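Local coordinates for GTPase-activating protein GYP1 (Saccharomyces cerevisiae, PDB 1FKM), which stimulates GTP hydrolysis by Ypt/Rab GTPases, chiefly Ypt1 and Ypt7, through its TBC domain, which supplies an arginine finger and a glutamine finger in trans, at residues Q231-W236 with I352-N357; I200-V204 with N325-V329; L117-R123 with F179-T183. One frame throughout, in Å; residues are numbered along the deposited sequence.

In the fold
From the N terminus, contact 3 comes first: segment 179-183 on helix 168-186 returns to 117-123 on helix 107-123, closing a loop of 55 intervening residues that carries the glutamine finger Q131. Contact 2 opens next, on helix 198-214, and contact 1 on helix 230-238. Contact 2 closes on helix 324-338 before contact 1 closes at 352-357, so the two cross, and both span the unmodelled residues 263-322. They also touch: W236 O lies 3.0 Å from H328 NE2, a probable hydrogen bond, and F234 packs on I200. Contact 3 stands apart, its centre about 27 Å from that of contact 1 and 22 Å from that of contact 2.

Contact 1 (Q231-W236 with I352-N357); sequences QFAFRW and ITFLQN
A mixed apolar and polar contact joins helix 230-238 to the C-terminal end of helix 348-355, with F232, R235 and W236 meeting L355 and Q356. L355 CD1 sits over the centre of one F232 face, 3.5 Å from the ring centroid and 9° off the normal, a CH-pi contact, while L355 CD2 lies 4.0 Å from W236 CZ2. The indole turns its edge to the helix end, where W236 NE1 makes a weak hydrogen bond of 3.3 Å to L355 O. In this helical TBC domain, the Rab-GAP unit of the protein, L336 of helix 324-338 touches both W236 and L355, and the R235 side chain lies about 9 Å from that of the glutamine finger Q131. In the R235 conformer described, one of two deposited, CG anti to the backbone N (chi1 -164°) and a bend at chi3 carry R235 NH2 to Q356 O, where it donates at 2.7 Å with an N-H...O angle of 164°; the oxygen lies in the guanidinium plane, the donor above the carbonyl plane. R235 NE pairs with E244 in a salt bridge. At the border, Q356 NE2 makes a weak, bent bond of 3.1 Å to Q231 O, and I352 CD1 packs 3.8 Å from Q231 CB.

Contact 2 (I200-V204 with N325-V329); sequences ILRQV and NEFHV
The helix carrying Q203 and the one carrying N325 and V329 run in broadly the same direction, crossing at -40° with segment axes 10.8 Å apart at closest approach, and the nearest CA atoms, those of Q203 and V329, are 6.7 Å apart. Q203 bridges this gap with a folded side chain: its bend at chi2 (-71°) brings the amide between N325 and V329. Q203 NE2 donates to the backbone oxygen N325 O over 2.9 Å, and the N-H...O angle of 169° makes the bond nearly straight. The acceptor lies in the plane of the Q203 amide, whereas the donor is tilted from the carbonyl plane of N325. That same N325 O takes the intrahelical bond from V329 N at 3.0 Å, and the two donors arrive from opposite faces of the carbonyl. On its other branch, Q203 OE1 comes 3.0 Å from V329 CG2, shorter than a normal oxygen-to-methyl contact and best read with caution. Q203 NE2 also lies 3.0 Å from N325 ND2, but as both are donors this is proximity without a bond; N325 ND2 donates to N192 instead. M237 of helix 230-238 packs against Q203 and H328, so a third helix of the TBC domain flanks the joint, and H328 ND1 is hydrogen-bonded to Y257. Joining a buried glutamine amide to a main-chain carbonyl gives two helices distant in sequence a directional link, and the shared acceptor implies that the link is added to the helical hydrogen bond without replacing it.

Contact 3 (L117-R123 with F179-T183); sequences LYLWAIR and FWCLT
F179 and L119 both hold CG anti to the backbone N (chi1 167° and -177°), which projects the phenyl ring toward the facing helix and brings the leucine over it. This is helix-helix packing inside the all-helical TBC domain: helices 107-123 and 168-186 cross at -45°, their segment axes 10.3 Å apart at closest approach. L119 CD2 stands 3.6 Å from the F179 ring centroid, over one face and toward its rim, in a CH-pi contact; T183 OG1 covers the other face, offset toward the rim. The rim of that ring presses against the neighbouring helix, with F179 CE1 3.6 Å from W120 N and F179 CZ 3.9 Å from R123 CD. R123 extends to W180, where R123 NH1 lies 3.5 Å from W180 CH2, approaching obliquely with the guanidinium and indole planes almost perpendicular. Both polar ends have partners in helix 57-74: R123 NH2 bonds to S71 OG, W180 NE1 to the carbonyl of K64. Nearer the glutamine finger Q131, L117 CD2 meets L182 CD2 at 4.1 Å. In the plane of the W120 indole, at its edge, a water accepts from W120 NE1 at 2.9 Å and donates to T183 O at 3.0 Å.

Contact 1 (Q231-W236 with I352-N357)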
# COMPACT_ATOMS: atom_id res chain seq x y z
N GLN A 231 -19.68 -7.83 3.04
CA GLN A 231 -19.43 -8.08 4.46
C GLN A 231 -17.99 -8.44 4.83
O GLN A 231 -17.61 -8.35 5.99
CB GLN A 231 -20.39 -9.15 4.97
CG GLN A 231 -21.84 -8.72 4.86
CD GLN A 231 -22.81 -9.81 5.21
OE1 GLN A 231 -22.68 -10.95 4.75
NE2 GLN A 231 -23.80 -9.48 6.03
N PHE A 232 -17.19 -8.85 3.85
CA PHE A 232 -15.80 -9.16 4.14
C PHE A 232 -14.86 -8.51 3.14
O PHE A 232 -13.73 -8.16 3.47
CB PHE A 232 -15.59 -10.69 4.18
CG PHE A 232 -15.80 -11.38 2.86
CD1 PHE A 232 -14.81 -11.39 1.89
CD2 PHE A 232 -17.01 -12.02 2.59
CE1 PHE A 232 -15.00 -12.03 0.67
CE2 PHE A 232 -17.22 -12.67 1.37
CZ PHE A 232 -16.21 -12.67 0.41
N ALA A 233 -15.34 -8.31 1.92
CA ALA A 233 -14.53 -7.74 0.85
C ALA A 233 -14.38 -6.22 0.85
O ALA A 233 -13.47 -5.69 0.22
CB ALA A 233 -15.05 -8.20 -0.50
N PHE A 234 -15.27 -5.51 1.53
CA PHE A 234 -15.12 -4.06 1.52
C PHE A 234 -13.75 -3.71 2.10
O PHE A 234 -13.02 -2.90 1.54
CB PHE A 234 -16.19 -3.35 2.34
CG PHE A 234 -16.01 -1.86 2.37
CD1 PHE A 234 -16.38 -1.08 1.29
CD2 PHE A 234 -15.37 -1.24 3.45
CE1 PHE A 234 -16.12 0.29 1.26
CE2 PHE A 234 -15.11 0.13 3.44
CZ PHE A 234 -15.48 0.89 2.34
N ARG A 235 -13.40 -4.33 3.22
CA ARG A 235 -12.12 -4.05 3.86
C ARG A 235 -10.97 -4.50 2.97
O ARG A 235 -9.94 -3.83 2.90
CB ARG A 235 -12.05 -4.74 5.22
CG ARG A 235 -10.93 -4.21 6.12
CD ARG A 235 -10.93 -4.90 7.48
NE ARG A 235 -10.55 -6.30 7.39
CZ ARG A 235 -10.52 -7.14 8.42
NH1 ARG A 235 -10.85 -6.71 9.63
NH2 ARG A 235 -10.15 -8.40 8.24
N TRP A 236 -11.14 -5.64 2.29
CA TRP A 236 -10.10 -6.15 1.40
C TRP A 236 -9.80 -5.10 0.32
O TRP A 236 -8.65 -4.84 -0.00
CB TRP A 236 -10.57 -7.43 0.70
CG TRP A 236 -10.68 -8.65 1.58
CD1 TRP A 236 -10.63 -8.70 2.94
CD2 TRP A 236 -10.87 -10.00 1.14
NE1 TRP A 236 -10.78 -10.00 3.38
CE2 TRP A 236 -10.93 -10.81 2.28
CE3 TRP A 236 -10.99 -10.59 -0.13
CZ2 TRP A 236 -11.11 -12.20 2.21
CZ3 TRP A 236 -11.17 -11.96 -0.21
CH2 TRP A 236 -11.23 -12.75 0.95
N ILE A 352 -17.89 -15.06 8.09
CA ILE A 352 -17.49 -13.67 8.30
C ILE A 352 -16.29 -13.59 9.25
O ILE A 352 -15.33 -12.86 8.98
CB ILE A 352 -18.65 -12.83 8.88
CG1 ILE A 352 -19.87 -12.91 7.96
CG2 ILE A 352 -18.21 -11.37 9.03
CD1 ILE A 352 -19.58 -12.53 6.51
N THR A 353 -16.36 -14.32 10.35
CA THR A 353 -15.28 -14.34 11.32
C THR A 353 -13.98 -14.78 10.64
O THR A 353 -12.93 -14.16 10.82
CB THR A 353 -15.59 -15.31 12.49
OG1 THR A 353 -16.73 -14.83 13.20
CG2 THR A 353 -14.40 -15.40 13.44
N PHE A 354 -14.06 -15.86 9.86
CA PHE A 354 -12.90 -16.41 9.16
C PHE A 354 -12.28 -15.46 8.13
O PHE A 354 -11.07 -15.26 8.11
CB PHE A 354 -13.28 -17.72 8.46
CG PHE A 354 -12.13 -18.40 7.78
CD1 PHE A 354 -11.28 -19.25 8.49
CD2 PHE A 354 -11.88 -18.19 6.43
CE1 PHE A 354 -10.20 -19.88 7.86
CE2 PHE A 354 -10.80 -18.81 5.79
CZ PHE A 354 -9.96 -19.65 6.51
N LEU A 355 -13.11 -14.89 7.26
CA LEU A 355 -12.61 -14.00 6.22
C LEU A 355 -12.13 -12.64 6.72
O LEU A 355 -11.44 -11.93 5.99
CB LEU A 355 -13.68 -13.82 5.13
CG LEU A 355 -13.96 -15.13 4.39
CD1 LEU A 355 -15.11 -14.93 3.41
CD2 LEU A 355 -12.69 -15.59 3.67
N GLN A 356 -12.50 -12.28 7.95
CA GLN A 356 -12.05 -11.01 8.52
C GLN A 356 -10.85 -11.30 9.42
O GLN A 356 -10.27 -10.40 10.01
CB GLN A 356 -13.16 -10.34 9.33
CG GLN A 356 -14.42 -10.03 8.53
CD GLN A 356 -15.47 -9.30 9.35
OE1 GLN A 356 -15.67 -9.61 10.53
NE2 GLN A 356 -16.15 -8.35 8.73
N ASN A 357 -10.49 -12.58 9.52
CA ASN A 357 -9.35 -13.00 10.33
C ASN A 357 -8.69 -14.23 9.72
O ASN A 357 -8.53 -15.26 10.38
CB ASN A 357 -9.82 -13.33 11.75
CG ASN A 357 -10.46 -12.13 12.44
OD1 ASN A 357 -9.79 -11.15 12.74
ND2 ASN A 357 -11.76 -12.22 12.70

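Contact 2 (I200-V204 with N325-V329)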
# COMPACT_ATOMS: atom_id res chain seq x y z
N ILE A 200 -15.00 1.23 -4.83
CA ILE A 200 -14.95 0.05 -3.99
C ILE A 200 -16.17 -0.84 -4.25
O ILE A 200 -16.04 -2.07 -4.34
CB ILE A 200 -14.93 0.40 -2.49
CG1 ILE A 200 -13.70 1.26 -2.15
CG2 ILE A 200 -14.95 -0.88 -1.65
CD1 ILE A 200 -12.38 0.62 -2.50
N LEU A 201 -17.35 -0.24 -4.36
CA LEU A 201 -18.56 -1.01 -4.62
C LEU A 201 -18.44 -1.73 -5.96
O LEU A 201 -18.90 -2.87 -6.10
CB LEU A 201 -19.80 -0.09 -4.62
CG LEU A 201 -20.16 0.52 -3.26
CD1 LEU A 201 -21.35 1.46 -3.40
CD2 LEU A 201 -20.48 -0.60 -2.28
N ARG A 202 -17.82 -1.08 -6.94
CA ARG A 202 -17.63 -1.68 -8.25
C ARG A 202 -16.64 -2.85 -8.15
O ARG A 202 -16.80 -3.87 -8.81
CB ARG A 202 -17.10 -0.63 -9.23
CG ARG A 202 -16.96 -1.12 -10.66
CD ARG A 202 -16.46 -0.01 -11.58
NE ARG A 202 -15.13 0.45 -11.19
CZ ARG A 202 -14.86 1.68 -10.76
NH1 ARG A 202 -15.83 2.58 -10.64
NH2 ARG A 202 -13.61 2.00 -10.43
N GLN A 203 -15.61 -2.67 -7.33
CA GLN A 203 -14.60 -3.72 -7.12
C GLN A 203 -15.22 -4.95 -6.47
O GLN A 203 -14.95 -6.09 -6.88
CB GLN A 203 -13.49 -3.20 -6.20
CG GLN A 203 -12.48 -2.29 -6.87
CD GLN A 203 -11.57 -3.04 -7.82
OE1 GLN A 203 -11.96 -3.38 -8.94
NE2 GLN A 203 -10.35 -3.33 -7.36
N VAL A 204 -16.05 -4.73 -5.46
CA VAL A 204 -16.71 -5.83 -4.77
C VAL A 204 -17.65 -6.56 -5.73
O VAL A 204 -17.73 -7.79 -5.69
CB VAL A 204 -17.49 -5.31 -3.54
CG1 VAL A 204 -18.30 -6.44 -2.91
CG2 VAL A 204 -16.51 -4.76 -2.51
N ASN A 325 -6.66 -1.60 -9.69
CA ASN A 325 -7.94 -2.20 -9.31
C ASN A 325 -8.13 -3.59 -9.93
O ASN A 325 -8.57 -4.53 -9.26
CB ASN A 325 -9.10 -1.29 -9.74
CG ASN A 325 -9.54 -0.34 -8.63
OD1 ASN A 325 -10.30 0.60 -8.86
ND2 ASN A 325 -9.07 -0.59 -7.41
N GLU A 326 -7.81 -3.71 -11.21
CA GLU A 326 -7.95 -4.97 -11.92
C GLU A 326 -7.10 -6.06 -11.29
O GLU A 326 -7.61 -7.12 -10.92
CB GLU A 326 -7.55 -4.79 -13.39
CG GLU A 326 -7.57 -6.07 -14.21
CD GLU A 326 -7.09 -5.86 -15.63
OE1 GLU A 326 -6.83 -4.70 -16.01
OE2 GLU A 326 -6.97 -6.86 -16.37
N PHE A 327 -5.80 -5.82 -11.16
CA PHE A 327 -4.92 -6.81 -10.57
C PHE A 327 -5.35 -7.17 -9.14
O PHE A 327 -5.30 -8.34 -8.75
CB PHE A 327 -3.47 -6.32 -10.54
CG PHE A 327 -2.49 -7.36 -10.09
CD1 PHE A 327 -2.36 -8.56 -10.78
CD2 PHE A 327 -1.71 -7.16 -8.95
CE1 PHE A 327 -1.48 -9.55 -10.34
CE2 PHE A 327 -0.83 -8.13 -8.50
CZ PHE A 327 -0.71 -9.34 -9.20
N HIS A 328 -5.77 -6.18 -8.37
CA HIS A 328 -6.18 -6.42 -7.00
C HIS A 328 -7.39 -7.35 -6.92
O HIS A 328 -7.47 -8.19 -6.02
CB HIS A 328 -6.49 -5.12 -6.26
CG HIS A 328 -6.71 -5.30 -4.79
ND1 HIS A 328 -5.76 -5.85 -3.96
CD2 HIS A 328 -7.79 -5.05 -4.01
CE1 HIS A 328 -6.24 -5.92 -2.73
NE2 HIS A 328 -7.47 -5.44 -2.74
N VAL A 329 -8.32 -7.19 -7.85
CA VAL A 329 -9.51 -8.04 -7.86
C VAL A 329 -9.12 -9.50 -8.07
O VAL A 329 -9.69 -10.39 -7.45
CB VAL A 329 -10.50 -7.62 -8.97
CG1 VAL A 329 -11.59 -8.67 -9.14
CG2 VAL A 329 -11.13 -6.28 -8.62

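Contact 3 (L117-R123 with F179-T183)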
# COMPACT_ATOMS: atom_id res chain seq x y z
N LEU A 117 -1.54 13.01 5.79
CA LEU A 117 -2.93 12.75 5.47
C LEU A 117 -3.74 14.03 5.36
O LEU A 117 -4.64 14.13 4.53
CB LEU A 117 -3.56 11.83 6.51
CG LEU A 117 -2.93 10.43 6.56
CD1 LEU A 117 -3.58 9.62 7.68
CD2 LEU A 117 -3.13 9.74 5.22
N TYR A 118 -3.41 15.01 6.20
CA TYR A 118 -4.13 16.28 6.19
C TYR A 118 -3.92 16.97 4.84
O TYR A 118 -4.88 17.43 4.22
CB TYR A 118 -3.63 17.18 7.31
CG TYR A 118 -4.28 18.54 7.34
CD1 TYR A 118 -5.65 18.68 7.62
CD2 TYR A 118 -3.55 19.69 7.07
CE1 TYR A 118 -6.26 19.93 7.62
CE2 TYR A 118 -4.15 20.95 7.07
CZ TYR A 118 -5.50 21.07 7.35
OH TYR A 118 -6.10 22.31 7.32
N LEU A 119 -2.67 17.03 4.39
CA LEU A 119 -2.37 17.68 3.12
C LEU A 119 -3.07 16.99 1.96
O LEU A 119 -3.61 17.66 1.07
CB LEU A 119 -0.86 17.72 2.87
CG LEU A 119 -0.46 18.46 1.58
CD1 LEU A 119 -1.00 19.89 1.62
CD2 LEU A 119 1.05 18.45 1.43
N TRP A 120 -3.07 15.66 1.95
CA TRP A 120 -3.74 14.94 0.87
C TRP A 120 -5.24 15.22 0.92
O TRP A 120 -5.87 15.45 -0.12
CB TRP A 120 -3.51 13.43 1.00
CG TRP A 120 -4.11 12.66 -0.15
CD1 TRP A 120 -3.50 12.34 -1.33
CD2 TRP A 120 -5.46 12.20 -0.26
NE1 TRP A 120 -4.39 11.70 -2.17
CE2 TRP A 120 -5.60 11.60 -1.53
CE3 TRP A 120 -6.57 12.23 0.59
CZ2 TRP A 120 -6.80 11.04 -1.98
CZ3 TRP A 120 -7.77 11.68 0.15
CH2 TRP A 120 -7.88 11.09 -1.12
N ALA A 121 -5.81 15.21 2.12
CA ALA A 121 -7.24 15.46 2.27
C ALA A 121 -7.64 16.85 1.79
O ALA A 121 -8.67 17.03 1.14
CB ALA A 121 -7.65 15.27 3.73
N ILE A 122 -6.81 17.85 2.11
CA ILE A 122 -7.09 19.22 1.69
C ILE A 122 -7.00 19.35 0.18
O ILE A 122 -7.72 20.15 -0.44
CB ILE A 122 -6.10 20.20 2.36
CG1 ILE A 122 -6.35 20.24 3.87
CG2 ILE A 122 -6.23 21.60 1.75
CD1 ILE A 122 -7.77 20.60 4.24
N ARG A 123 -6.12 18.56 -0.43
CA ARG A 123 -5.95 18.59 -1.88
C ARG A 123 -6.96 17.76 -2.65
O ARG A 123 -6.96 17.77 -3.89
CB ARG A 123 -4.54 18.14 -2.24
CG ARG A 123 -3.47 19.14 -1.93
CD ARG A 123 -2.21 18.79 -2.69
NE ARG A 123 -1.22 19.84 -2.63
CZ ARG A 123 -0.25 20.00 -3.53
NH1 ARG A 123 -0.17 19.16 -4.55
NH2 ARG A 123 0.63 20.98 -3.40
N PHE A 179 4.15 11.45 1.06
CA PHE A 179 2.98 12.18 0.56
C PHE A 179 2.82 12.10 -0.97
O PHE A 179 1.74 11.80 -1.48
CB PHE A 179 3.08 13.65 0.97
CG PHE A 179 2.10 14.54 0.25
CD1 PHE A 179 0.75 14.52 0.58
CD2 PHE A 179 2.53 15.37 -0.79
CE1 PHE A 179 -0.16 15.31 -0.12
CE2 PHE A 179 1.62 16.16 -1.50
CZ PHE A 179 0.27 16.13 -1.16
N TRP A 180 3.89 12.39 -1.69
CA TRP A 180 3.82 12.36 -3.16
C TRP A 180 3.60 10.94 -3.69
O TRP A 180 2.96 10.76 -4.73
CB TRP A 180 5.09 12.95 -3.78
CG TRP A 180 5.23 14.43 -3.55
CD1 TRP A 180 6.21 15.06 -2.84
CD2 TRP A 180 4.36 15.46 -4.04
NE1 TRP A 180 6.01 16.42 -2.86
CE2 TRP A 180 4.88 16.69 -3.59
CE3 TRP A 180 3.20 15.46 -4.82
CZ2 TRP A 180 4.28 17.92 -3.89
CZ3 TRP A 180 2.60 16.69 -5.12
CH2 TRP A 180 3.14 17.90 -4.65
N CYS A 181 4.16 9.95 -3.01
CA CYS A 181 3.97 8.57 -3.45
C CYS A 181 2.57 8.09 -3.11
O CYS A 181 1.95 7.36 -3.89
CB CYS A 181 5.04 7.66 -2.85
SG CYS A 181 6.69 7.97 -3.57
N LEU A 182 2.06 8.50 -1.95
CA LEU A 182 0.69 8.13 -1.57
C LEU A 182 -0.23 8.75 -2.62
O LEU A 182 -1.19 8.13 -3.06
CB LEU A 182 0.32 8.72 -0.20
CG LEU A 182 -1.15 8.59 0.20
CD1 LEU A 182 -1.51 7.11 0.36
CD2 LEU A 182 -1.41 9.34 1.49
N THR A 183 0.09 9.98 -3.00
CA THR A 183 -0.71 10.69 -3.99
C THR A 183 -0.72 9.94 -5.32
O THR A 183 -1.78 9.76 -5.93
CB THR A 183 -0.19 12.14 -4.19
OG1 THR A 183 -0.36 12.87 -2.96
CG2 THR A 183 -0.96 12.85 -5.30
O HOH W 1 -4.28 11.05 -5.01